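Local coordinates for protein ochratoxinase (Aspergillus niger, PDB 4C65) that hydrolyses the amide bond of ochratoxin A to give ochratoxin alpha and L-phenylalanine, acting as a zinc-dependent carboxypeptidase that prefers C-terminal aromatic residues, at residues K319-A324 with V329-G334; I392-N397 with I402-E407; G165-R170 with V185-R190; A365-P370 with T380-E385. All blocks are in the same frame, centred on the assembly; numbering follows the deposited sequence.

Interactions 1 and 4 are the buried contacts. They meet through a probable hydrogen bond from N368 ND2 to I331 O and through packing of A332 on A369, so strand 331-332 and the loop after helix 358-365 adjoin. Interaction 1 closes the turn from helix 304-327 to the following strand 331-332, whereas interaction 4 pairs two loop segments by close backbone contacts, a water and small apolar patches. Interaction 2, partly buried, has no hydrogen bond across it, is mainly apolar and sits where strand 391-394 leaves the sheet; its nearest atoms are about 6 Å from those of interaction 4. Interaction 3 stands apart, on the opposite side of the chain's centre from interactions 2 and 4, and there charged side chains reach into neighbouring subunits of the octamer.

Interaction 1: residues K319-A324 with V329-G334; sequences KAYQGA and VTIALG
Y321 reaches from helix 304-327 across to I331 and L333, the ring spanning from the helix to strand 331-332. At its base CB carries CG anti to the backbone N (chi1 -165°), which directs the ring at the strand. Along the ring, CE1 lies 4.0 Å from I331 CG2, which sits at the ring edge and near the ring plane. At the tip, OH lies 3.4 Å from L333 CD2, the two side chains crossing at about a right angle. The ring also touches A286 and A350, and L333 packs on helix 344-354.

At A324 the backbone makes the polar link. V329 N donates to A324 O over 3.0 Å with an N-H...O angle of 142°, while V329 CG2 rests 3.9 Å from A324 CB. I331 CD1 stands 4.1 Å from A324 O.

Beyond this, T330 and A332 hydrogen-bond to Y284 of strand 283-285, adding this strand to the parallel sheet of the barrel. The side chains of helix and strand thus meet by van der Waals contact in a buried setting, and the single direct hydrogen bond across the segments runs between backbones.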
loop_
_atom_site.group_PDB
_atom_site.type_symbol
_atom_site.label_atom_id
_atom_site.label_comp_id
_atom_site.label_asym_id
_atom_site.label_seq_id
_atom_site.Cartn_x
_atom_site.Cartn_y
_atom_site.Cartn_z
ATOM N N LYS A 319 -33.372 24.351 29.557
ATOM C CA LYS A 319 -34.748 23.846 29.761
ATOM C C LYS A 319 -34.782 22.342 29.792
ATOM O O LYS A 319 -35.462 21.757 30.631
ATOM C CB LYS A 319 -35.702 24.265 28.650
ATOM C CG LYS A 319 -36.038 25.741 28.553
ATOM C CD LYS A 319 -37.182 25.976 27.535
ATOM C CE LYS A 319 -37.394 27.455 27.269
ATOM N NZ LYS A 319 -38.826 27.902 27.158
ATOM N N ALA A 320 -34.033 21.718 28.887
ATOM C CA ALA A 320 -33.964 20.268 28.814
ATOM C C ALA A 320 -33.461 19.688 30.127
ATOM O O ALA A 320 -34.009 18.698 30.633
ATOM C CB ALA A 320 -33.085 19.837 27.646
ATOM N N TYR A 321 -32.392 20.279 30.650
ATOM C CA TYR A 321 -31.767 19.830 31.900
ATOM C C TYR A 321 -32.716 20.000 33.072
ATOM O O TYR A 321 -32.949 19.068 33.833
ATOM C CB TYR A 321 -30.474 20.626 32.164
ATOM C CG TYR A 321 -29.519 20.065 33.212
ATOM C CD1 TYR A 321 -29.613 18.739 33.671
ATOM C CD2 TYR A 321 -28.479 20.853 33.704
ATOM C CE1 TYR A 321 -28.718 18.239 34.617
ATOM C CE2 TYR A 321 -27.574 20.360 34.639
ATOM C CZ TYR A 321 -27.686 19.059 35.083
ATOM O OH TYR A 321 -26.789 18.587 35.999
ATOM N N GLN A 322 -33.265 21.201 33.201
ATOM C CA GLN A 322 -34.196 21.501 34.287
ATOM C C GLN A 322 -35.391 20.566 34.209
ATOM O O GLN A 322 -35.858 20.063 35.231
ATOM C CB GLN A 322 -34.664 22.955 34.216
ATOM C CG GLN A 322 -33.583 23.956 34.582
ATOM C CD GLN A 322 -33.957 25.384 34.269
ATOM O OE1 GLN A 322 -34.963 25.655 33.609
ATOM N NE2 GLN A 322 -33.153 26.307 34.731
ATOM N N GLY A 323 -35.894 20.363 32.994
ATOM C CA GLY A 323 -37.062 19.522 32.793
ATOM C C GLY A 323 -36.800 18.082 33.191
ATOM O O GLY A 323 -37.659 17.430 33.794
ATOM N N ALA A 324 -35.612 17.596 32.865
ATOM C CA ALA A 324 -35.246 16.229 33.176
ATOM C C ALA A 324 -35.092 16.034 34.669
ATOM O O ALA A 324 -35.410 14.970 35.196
ATOM C CB ALA A 324 -33.969 15.843 32.455
ATOM N N VAL A 329 -35.830 12.043 35.746
ATOM C CA VAL A 329 -34.831 11.287 34.949
ATOM C C VAL A 329 -33.586 11.095 35.785
ATOM O O VAL A 329 -33.191 12.003 36.515
ATOM C CB VAL A 329 -34.438 12.049 33.669
ATOM C CG1 VAL A 329 -33.441 11.247 32.834
ATOM C CG2 VAL A 329 -35.678 12.387 32.839
ATOM N N THR A 330 -32.982 9.920 35.701
ATOM C CA THR A 330 -31.769 9.646 36.442
ATOM C C THR A 330 -30.579 10.406 35.829
ATOM O O THR A 330 -30.295 10.260 34.636
ATOM C CB THR A 330 -31.441 8.159 36.413
ATOM O OG1 THR A 330 -32.545 7.424 36.912
ATOM C CG2 THR A 330 -30.215 7.868 37.253
ATOM N N ILE A 331 -29.901 11.201 36.645
ATOM C CA ILE A 331 -28.889 12.101 36.162
ATOM C C ILE A 331 -27.541 11.789 36.782
ATOM O O ILE A 331 -27.449 11.406 37.944
ATOM C CB ILE A 331 -29.310 13.551 36.461
ATOM C CG1 ILE A 331 -30.546 13.874 35.630
ATOM C CG2 ILE A 331 -28.210 14.552 36.115
ATOM C CD1 ILE A 331 -31.486 14.794 36.332
ATOM N N ALA A 332 -26.488 11.951 35.988
ATOM C CA ALA A 332 -25.125 11.939 36.504
ATOM C C ALA A 332 -24.404 13.148 35.946
ATOM O O ALA A 332 -24.863 13.772 34.976
ATOM C CB ALA A 332 -24.405 10.668 36.138
ATOM N N LEU A 333 -23.300 13.511 36.583
ATOM C CA LEU A 333 -22.593 14.735 36.235
ATOM C C LEU A 333 -21.364 14.453 35.379
ATOM O O LEU A 333 -20.612 13.510 35.632
ATOM C CB LEU A 333 -22.158 15.521 37.487
ATOM C CG LEU A 333 -23.284 16.016 38.377
ATOM C CD1 LEU A 333 -22.748 16.978 39.414
ATOM C CD2 LEU A 333 -24.390 16.699 37.586
ATOM N N GLY A 334 -21.183 15.299 34.361
ATOM C CA GLY A 334 -20.033 15.259 33.485
ATOM C C GLY A 334 -19.728 16.658 33.068
ATOM O O GLY A 334 -20.624 17.479 32.947
HETATM O O HOH W 1 -25.632 15.962 34.216
#

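Interaction 2: residues I392-N397 with I402-E407; sequences IALEEN and IKVFQE
L394 is the apolar hub of this contact, its CD2 methyl meeting both V404 and F405. The valine is touched through CG1, 3.8 Å from L394 CD2, where the two side chains meet at a slant. The phenylalanine offers CE1, also 3.8 Å from L394 CD2, and its side chain runs at about a right angle to the leucine. F405 CG lies anti to the carbonyl carbon (chi1 -66°), which swings the ring from its flanking start back toward the strand.

A second, looser set of van der Waals contacts involves the loop that follows the strand. V404 CG1 is 4.2 Å from E396 O, and V404 CG2 is 4.3 Å from E396 CB. Thus both methyls of V404 are used, one against the leucine and the E396 carbonyl, the other against the base of the glutamate side chain.

No hydrogen bond crosses between the segments, and those present are local: N397 OD1 accepts from L399 N, just beyond its segment, and Q406 N donates to K403 O over 2.9 Å, keeping the 404-406 turn compact.

L394 and F405 also pack on M62 of strand 60-67, the antiparallel neighbour of strand 391-394. A short 3-10 turn thereby covers the strand's end as the chain leads on to strand 411-416, consistent with the return from the TIM-barrel to the smaller beta-sandwich domain of metal-dependent amidohydrolases.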
loop_
_atom_site.group_PDB
_atom_site.type_symbol
_atom_site.label_atom_id
_atom_site.label_comp_id
_atom_site.label_asym_id
_atom_site.label_seq_id
_atom_site.Cartn_x
_atom_site.Cartn_y
_atom_site.Cartn_z
ATOM N N ILE A 392 -13.819 10.250 50.313
ATOM C CA ILE A 392 -13.106 11.505 50.516
ATOM C C ILE A 392 -13.599 12.246 51.755
ATOM O O ILE A 392 -14.773 12.138 52.140
ATOM C CB ILE A 392 -13.165 12.418 49.273
ATOM C CG1 ILE A 392 -14.605 12.830 48.930
ATOM C CG2 ILE A 392 -12.516 11.721 48.093
ATOM C CD1 ILE A 392 -14.708 13.928 47.883
ATOM N N ALA A 393 -12.687 12.991 52.361
ATOM C CA ALA A 393 -13.016 13.813 53.509
ATOM C C ALA A 393 -12.890 15.267 53.144
ATOM O O ALA A 393 -11.985 15.659 52.408
ATOM C CB ALA A 393 -12.120 13.490 54.689
ATOM N N LEU A 394 -13.793 16.062 53.700
ATOM C CA LEU A 394 -13.805 17.497 53.481
ATOM C C LEU A 394 -13.732 18.252 54.778
ATOM O O LEU A 394 -14.160 17.756 55.829
ATOM C CB LEU A 394 -15.090 17.901 52.758
ATOM C CG LEU A 394 -15.111 17.763 51.243
ATOM C CD1 LEU A 394 -15.503 16.375 50.858
ATOM C CD2 LEU A 394 -16.061 18.746 50.589
ATOM N N GLU A 395 -13.200 19.464 54.701
ATOM C CA GLU A 395 -13.108 20.346 55.852
ATOM C C GLU A 395 -14.434 21.054 56.126
ATOM O O GLU A 395 -14.713 21.373 57.260
ATOM C CB GLU A 395 -12.030 21.379 55.611
ATOM C CG GLU A 395 -11.182 21.780 56.818
ATOM C CD GLU A 395 -9.902 22.553 56.417
ATOM O OE1 GLU A 395 -9.540 22.535 55.205
ATOM O OE2 GLU A 395 -9.255 23.199 57.302
ATOM N N GLU A 396 -15.244 21.291 55.093
ATOM C CA GLU A 396 -16.531 21.989 55.255
ATOM C C GLU A 396 -17.675 21.234 54.614
ATOM O O GLU A 396 -17.478 20.367 53.779
ATOM C CB GLU A 396 -16.499 23.408 54.687
ATOM C CG GLU A 396 -15.818 24.419 55.649
ATOM C CD GLU A 396 -14.507 25.023 55.190
ATOM O OE1 GLU A 396 -14.155 24.933 53.983
ATOM O OE2 GLU A 396 -13.854 25.660 56.067
ATOM N N ASN A 397 -18.880 21.589 55.034
ATOM C CA ASN A 397 -20.104 20.916 54.620
ATOM C C ASN A 397 -20.570 21.420 53.253
ATOM O O ASN A 397 -21.031 22.550 53.137
ATOM C CB ASN A 397 -21.192 21.147 55.665
ATOM C CG ASN A 397 -22.489 20.469 55.321
ATOM O OD1 ASN A 397 -22.590 19.724 54.345
ATOM N ND2 ASN A 397 -23.509 20.767 56.083
ATOM N N ILE A 402 -22.208 24.334 47.762
ATOM C CA ILE A 402 -21.726 23.388 46.763
ATOM C C ILE A 402 -20.383 23.795 46.124
ATOM O O ILE A 402 -19.673 22.955 45.589
ATOM C CB ILE A 402 -22.802 23.134 45.687
ATOM C CG1 ILE A 402 -22.574 21.792 44.990
ATOM C CG2 ILE A 402 -22.887 24.280 44.687
ATOM C CD1 ILE A 402 -23.015 20.596 45.819
ATOM N N LYS A 403 -20.028 25.070 46.218
ATOM C CA LYS A 403 -18.757 25.563 45.698
ATOM C C LYS A 403 -17.540 25.131 46.522
ATOM O O LYS A 403 -16.406 25.412 46.150
ATOM C CB LYS A 403 -18.764 27.090 45.637
ATOM C CG LYS A 403 -19.803 27.669 44.712
ATOM C CD LYS A 403 -19.661 29.179 44.639
ATOM C CE LYS A 403 -20.855 29.769 43.947
ATOM N NZ LYS A 403 -20.858 31.239 44.079
ATOM N N VAL A 404 -17.775 24.505 47.669
ATOM C CA VAL A 404 -16.679 24.039 48.512
ATOM C C VAL A 404 -15.733 23.116 47.733
ATOM O O VAL A 404 -14.510 23.194 47.886
ATOM C CB VAL A 404 -17.229 23.347 49.780
ATOM C CG1 VAL A 404 -16.144 22.543 50.470
ATOM C CG2 VAL A 404 -17.775 24.397 50.752
ATOM N N PHE A 405 -16.306 22.293 46.855
ATOM C CA PHE A 405 -15.530 21.382 46.021
ATOM C C PHE A 405 -14.534 22.084 45.087
ATOM O O PHE A 405 -13.613 21.464 44.582
ATOM C CB PHE A 405 -16.460 20.529 45.180
ATOM C CG PHE A 405 -17.308 19.596 45.971
ATOM C CD1 PHE A 405 -16.753 18.505 46.605
ATOM C CD2 PHE A 405 -18.672 19.789 46.053
ATOM C CE1 PHE A 405 -17.540 17.626 47.329
ATOM C CE2 PHE A 405 -19.470 18.919 46.777
ATOM C CZ PHE A 405 -18.902 17.840 47.421
ATOM N N GLN A 406 -14.711 23.376 44.859
ATOM C CA GLN A 406 -13.800 24.123 43.996
ATOM C C GLN A 406 -12.503 24.552 44.687
ATOM O O GLN A 406 -11.632 25.115 44.028
ATOM C CB GLN A 406 -14.513 25.335 43.387
ATOM C CG GLN A 406 -15.555 24.923 42.352
ATOM C CD GLN A 406 -16.463 26.060 41.984
ATOM O OE1 GLN A 406 -16.004 27.169 41.729
ATOM N NE2 GLN A 406 -17.758 25.808 41.978
ATOM N N GLU A 407 -12.378 24.309 45.987
ATOM C CA GLU A 407 -11.107 24.500 46.652
ATOM C C GLU A 407 -10.513 23.113 46.972
ATOM O O GLU A 407 -10.990 22.445 47.889
ATOM C CB GLU A 407 -11.276 25.361 47.898
ATOM C CG GLU A 407 -9.997 25.526 48.717
ATOM C CD GLU A 407 -8.766 25.934 47.896
ATOM O OE1 GLU A 407 -8.600 27.148 47.656
ATOM O OE2 GLU A 407 -7.956 25.052 47.507
#

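Interaction 3: residues G165-R170 with V185-R190; sequences GVMNPR and VEEVRR
R190 swings its CG anti to the backbone N (chi1 175°) and then folds at the next two bonds, turning NE onto the carbonyl of V166. On the loop side, V166 has its CG1 anti to the carbonyl carbon (chi1 -56°), leaving CG2 in the position between the backbone N and carbonyl carbon, where it faces the helix and lies 3.5 Å from E187 CB. The arginine bond is well formed: NE donates to V166 O over 3.1 Å with an N-H...O angle of 159°, the donor lying in the carbonyl plane and the oxygen at the edge of the guanidinium. The aliphatic start of the arginine packs as well, CG standing 4.0 Å from V166 CB.

These groups join the loop after helix 157-164 to the first turns of helix 185-198, a peripheral part of the fold, and the site is an interface of the homooctamer. R190 NH2 forms a salt bridge with E187 of the second subunit and NH1 one with D183 of that same subunit, while E187 OE2 receives R190 of the third subunit. The NE bond to V166 O thus braces, within the chain, an arginine whose other nitrogens are spent between chains.

E187 extends beyond CG toward the loop. Its OE1 takes a bond from D183 N of its own chain and, over 2.9 Å, one from a water that in turn accepts from V166 N at 2.7 Å, tying the carboxylate to the start of the loop. M167, bent along its chain, curls its CE methyl to 3.6 Å from E187 OE2.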
loop_
_atom_site.group_PDB
_atom_site.type_symbol
_atom_site.label_atom_id
_atom_site.label_comp_id
_atom_site.label_asym_id
_atom_site.label_seq_id
_atom_site.Cartn_x
_atom_site.Cartn_y
_atom_site.Cartn_z
ATOM N N GLY A 165 -9.491 5.372 10.498
ATOM C CA GLY A 165 -10.410 4.434 9.868
ATOM C C GLY A 165 -10.130 3.032 10.345
ATOM O O GLY A 165 -9.095 2.778 10.965
ATOM N N VAL A 166 -11.030 2.119 10.017
ATOM C CA VAL A 166 -10.930 0.727 10.454
ATOM C C VAL A 166 -10.572 -0.205 9.300
ATOM O O VAL A 166 -10.635 -1.428 9.448
ATOM C CB VAL A 166 -12.221 0.234 11.156
ATOM C CG1 VAL A 166 -12.570 1.142 12.325
ATOM C CG2 VAL A 166 -13.402 0.122 10.179
ATOM N N MET A 167 -10.239 0.376 8.153
ATOM C CA MET A 167 -9.655 -0.371 7.033
ATOM C C MET A 167 -8.128 -0.162 7.063
ATOM O O MET A 167 -7.621 0.709 7.804
ATOM C CB MET A 167 -10.212 0.148 5.695
ATOM C CG MET A 167 -9.676 1.539 5.278
ATOM S SD MET A 167 -10.294 2.956 6.263
ATOM C CE MET A 167 -11.976 3.046 5.651
ATOM N N ASN A 168 -7.418 -0.920 6.238
ATOM C CA ASN A 168 -5.973 -0.739 6.050
ATOM C C ASN A 168 -5.136 -0.811 7.311
ATOM O O ASN A 168 -4.469 0.142 7.664
ATOM C CB ASN A 168 -5.677 0.569 5.325
ATOM C CG ASN A 168 -6.286 0.585 3.934
ATOM O OD1 ASN A 168 -7.229 -0.166 3.631
ATOM N ND2 ASN A 168 -5.762 1.456 3.074
ATOM N N PRO A 169 -5.176 -1.951 7.981
ATOM C CA PRO A 169 -4.269 -2.141 9.069
ATOM C C PRO A 169 -2.812 -1.910 8.648
ATOM O O PRO A 169 -2.412 -2.229 7.526
ATOM C CB PRO A 169 -4.529 -3.599 9.488
ATOM C CG PRO A 169 -5.152 -4.243 8.320
ATOM C CD PRO A 169 -5.964 -3.155 7.701
ATOM N N ARG A 170 -2.012 -1.391 9.568
ATOM C CA ARG A 170 -0.661 -0.939 9.260
ATOM C C ARG A 170 0.091 -0.781 10.568
ATOM O O ARG A 170 -0.529 -0.748 11.623
ATOM C CB ARG A 170 -0.739 0.424 8.577
ATOM C CG ARG A 170 -1.676 1.390 9.323
ATOM C CD ARG A 170 -1.380 2.858 9.046
ATOM N NE ARG A 170 -2.384 3.683 9.700
ATOM C CZ ARG A 170 -2.358 4.065 10.973
ATOM N NH1 ARG A 170 -1.349 3.740 11.771
ATOM N NH2 ARG A 170 -3.352 4.802 11.455
ATOM N N VAL A 185 -22.474 -0.928 8.557
ATOM C CA VAL A 185 -22.585 -1.984 9.536
ATOM C C VAL A 185 -21.289 -2.786 9.690
ATOM O O VAL A 185 -20.929 -3.152 10.800
ATOM C CB VAL A 185 -23.759 -2.915 9.166
ATOM C CG1 VAL A 185 -23.630 -4.281 9.819
ATOM C CG2 VAL A 185 -25.082 -2.255 9.552
ATOM N N GLU A 186 -20.626 -3.105 8.585
ATOM C CA GLU A 186 -19.430 -3.940 8.637
ATOM C C GLU A 186 -18.350 -3.213 9.415
ATOM O O GLU A 186 -17.785 -3.748 10.360
ATOM C CB GLU A 186 -18.920 -4.308 7.231
ATOM C CG GLU A 186 -19.938 -5.004 6.331
ATOM C CD GLU A 186 -20.547 -6.250 6.969
ATOM O OE1 GLU A 186 -19.833 -7.270 7.116
ATOM O OE2 GLU A 186 -21.746 -6.214 7.310
ATOM N N GLU A 187 -18.062 -1.986 9.009
ATOM C CA GLU A 187 -16.991 -1.228 9.639
ATOM C C GLU A 187 -17.287 -0.917 11.098
ATOM O O GLU A 187 -16.364 -0.901 11.924
ATOM C CB GLU A 187 -16.692 0.069 8.871
ATOM C CG GLU A 187 -15.965 -0.161 7.553
ATOM C CD GLU A 187 -15.478 1.125 6.901
ATOM O OE1 GLU A 187 -15.564 2.230 7.502
ATOM O OE2 GLU A 187 -14.998 1.034 5.762
ATOM N N VAL A 188 -18.543 -0.667 11.438
ATOM C CA VAL A 188 -18.832 -0.269 12.824
ATOM C C VAL A 188 -18.637 -1.452 13.777
ATOM O O VAL A 188 -18.307 -1.239 14.954
ATOM C CB VAL A 188 -20.186 0.431 13.061
ATOM C CG1 VAL A 188 -20.257 1.759 12.330
ATOM C CG2 VAL A 188 -21.350 -0.460 12.681
ATOM N N ARG A 189 -18.802 -2.676 13.283
ATOM C CA ARG A 189 -18.511 -3.819 14.125
ATOM C C ARG A 189 -17.060 -3.781 14.529
ATOM O O ARG A 189 -16.746 -3.940 15.699
ATOM C CB ARG A 189 -18.819 -5.140 13.436
ATOM C CG ARG A 189 -20.308 -5.450 13.297
ATOM C CD ARG A 189 -20.477 -6.892 12.858
ATOM N NE ARG A 189 -21.821 -7.163 12.374
ATOM C CZ ARG A 189 -22.864 -7.396 13.150
ATOM N NH1 ARG A 189 -22.757 -7.334 14.476
ATOM N NH2 ARG A 189 -24.036 -7.663 12.580
ATOM N N ARG A 190 -16.172 -3.607 13.563
ATOM C CA ARG A 190 -14.756 -3.543 13.903
ATOM C C ARG A 190 -14.465 -2.356 14.817
ATOM O O ARG A 190 -13.709 -2.491 15.788
ATOM C CB ARG A 190 -13.859 -3.535 12.667
ATOM C CG ARG A 190 -12.391 -3.330 13.065
ATOM C CD ARG A 190 -11.396 -4.162 12.281
ATOM N NE ARG A 190 -11.541 -3.984 10.849
ATOM C CZ ARG A 190 -11.789 -4.951 9.978
ATOM N NH1 ARG A 190 -11.950 -6.208 10.346
ATOM N NH2 ARG A 190 -11.903 -4.648 8.704
HETATM O O HOH W 2 -13.038 3.159 8.540
#

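Interaction 4: residues A365-P370 with T380-E385; sequences ATANAP and TGQLRE
A367 N and G381 O come within 3.0 Å without forming a hydrogen bond, because the N-H points poorly at the oxygen. Two longer CA-H...O contacts flank the pair: A367 CA lies 3.2 Å from G381 O, and G381 CA answers with a second one to T366 O at 3.5 Å. Having no side chain, G381 can bring its backbone against T366 and A367, with T366 O on the side of the CA where a CB would stand; its phi of 79° also suits glycine.

A water supplies the polar link that the backbones do not make directly. It donates to A367 O at 2.8 Å and to T380 O at 2.6 Å and accepts from Q382 NE2 at 3.1 Å, so three bonds fix it between the segments. The glutamine, extended beyond CG, lays CG 3.6 Å from A367 CB on its way to that water, and its OE1 takes a weak bond from R384 NH1. On the apolar flank, P370 CG sits 3.8 Å from T380 CG2.

T366 OG1 is turned back to I362 O, in the last turn of helix 358-365, while P370 and T380 both pack on W66 of strand 60-67. Here two pieces of the connection between that helix and strand 391-394 are pinned together, consistent with the passage from the TIM-barrel toward the beta-sandwich domain of a metal-dependent amidohydrolase.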
loop_
_atom_site.group_PDB
_atom_site.type_symbol
_atom_site.label_atom_id
_atom_site.label_comp_id
_atom_site.label_asym_id
_atom_site.label_seq_id
_atom_site.Cartn_x
_atom_site.Cartn_y
_atom_site.Cartn_z
ATOM N N ALA A 365 -23.235 12.954 41.253
ATOM C CA ALA A 365 -21.796 12.818 41.072
ATOM C C ALA A 365 -21.188 11.629 41.807
ATOM O O ALA A 365 -19.989 11.374 41.691
ATOM C CB ALA A 365 -21.104 14.086 41.502
ATOM N N THR A 366 -22.005 10.905 42.562
ATOM C CA THR A 366 -21.533 9.774 43.326
ATOM C C THR A 366 -22.379 8.559 43.076
ATOM O O THR A 366 -22.035 7.727 42.251
ATOM C CB THR A 366 -21.457 10.110 44.836
ATOM O OG1 THR A 366 -22.751 10.458 45.360
ATOM C CG2 THR A 366 -20.519 11.251 45.063
ATOM N N ALA A 367 -23.523 8.461 43.738
ATOM C CA ALA A 367 -24.339 7.238 43.703
ATOM C C ALA A 367 -24.800 6.847 42.289
ATOM O O ALA A 367 -24.821 5.668 41.959
ATOM C CB ALA A 367 -25.535 7.353 44.650
ATOM N N ASN A 368 -25.193 7.827 41.487
ATOM C CA ASN A 368 -25.744 7.577 40.158
ATOM C C ASN A 368 -24.677 7.381 39.129
ATOM O O ASN A 368 -24.910 6.770 38.102
ATOM C CB ASN A 368 -26.607 8.748 39.697
ATOM C CG ASN A 368 -27.953 8.812 40.404
ATOM O OD1 ASN A 368 -28.391 7.872 41.060
ATOM N ND2 ASN A 368 -28.612 9.949 40.268
ATOM N N ALA A 369 -23.491 7.911 39.400
ATOM C CA ALA A 369 -22.445 8.014 38.385
ATOM C C ALA A 369 -21.986 6.683 37.777
ATOM O O ALA A 369 -21.750 6.616 36.569
ATOM C CB ALA A 369 -21.267 8.764 38.939
ATOM N N PRO A 370 -21.845 5.626 38.588
ATOM C CA PRO A 370 -21.475 4.360 37.959
ATOM C C PRO A 370 -22.471 3.796 36.935
ATOM O O PRO A 370 -22.090 2.940 36.130
ATOM C CB PRO A 370 -21.316 3.395 39.137
ATOM C CG PRO A 370 -21.258 4.241 40.357
ATOM C CD PRO A 370 -21.971 5.511 40.047
ATOM N N THR A 380 -19.980 0.806 43.836
ATOM C CA THR A 380 -19.253 1.975 44.250
ATOM C C THR A 380 -20.122 3.232 44.172
ATOM O O THR A 380 -21.295 3.164 43.854
ATOM C CB THR A 380 -17.970 2.135 43.416
ATOM O OG1 THR A 380 -17.133 3.126 44.003
ATOM C CG2 THR A 380 -18.277 2.541 41.968
ATOM N N GLY A 381 -19.557 4.382 44.530
ATOM C CA GLY A 381 -20.307 5.637 44.501
ATOM C C GLY A 381 -21.243 5.860 45.685
ATOM O O GLY A 381 -21.943 6.875 45.728
ATOM N N GLN A 382 -21.196 4.965 46.672
ATOM C CA GLN A 382 -21.905 5.151 47.923
ATOM C C GLN A 382 -21.099 4.675 49.128
ATOM O O GLN A 382 -20.316 3.722 49.024
ATOM C CB GLN A 382 -23.197 4.366 47.923
ATOM C CG GLN A 382 -24.160 4.799 46.864
ATOM C CD GLN A 382 -25.426 3.986 46.943
ATOM O OE1 GLN A 382 -26.117 3.987 47.937
ATOM N NE2 GLN A 382 -25.746 3.323 45.851
ATOM N N LEU A 383 -21.284 5.362 50.262
ATOM C CA LEU A 383 -20.674 4.950 51.516
ATOM C C LEU A 383 -21.620 3.928 52.138
ATOM O O LEU A 383 -22.491 4.278 52.934
ATOM C CB LEU A 383 -20.409 6.144 52.456
ATOM C CG LEU A 383 -19.448 7.235 51.971
ATOM C CD1 LEU A 383 -19.092 8.143 53.133
ATOM C CD2 LEU A 383 -18.165 6.692 51.330
ATOM N N ARG A 384 -21.434 2.681 51.729
ATOM C CA ARG A 384 -22.292 1.559 52.094
ATOM C C ARG A 384 -21.466 0.322 52.305
ATOM O O ARG A 384 -20.509 0.105 51.577
ATOM C CB ARG A 384 -23.260 1.212 50.965
ATOM C CG ARG A 384 -24.574 1.866 51.217
ATOM C CD ARG A 384 -25.512 1.682 50.059
ATOM N NE ARG A 384 -26.226 0.421 50.185
ATOM C CZ ARG A 384 -27.238 0.078 49.402
ATOM N NH1 ARG A 384 -27.669 0.908 48.465
ATOM N NH2 ARG A 384 -27.820 -1.104 49.559
ATOM N N GLU A 385 -21.876 -0.524 53.240
ATOM C CA GLU A 385 -21.177 -1.763 53.465
ATOM C C GLU A 385 -21.127 -2.609 52.168
ATOM O O GLU A 385 -22.113 -2.740 51.443
ATOM C CB GLU A 385 -21.834 -2.522 54.606
ATOM C CG GLU A 385 -21.093 -3.800 54.973
ATOM C CD GLU A 385 -21.781 -4.744 55.957
ATOM O OE1 GLU A 385 -22.945 -5.111 55.714
ATOM O OE2 GLU A 385 -21.135 -5.257 56.897
HETATM O O HOH W 3 -23.856 3.481 43.343
#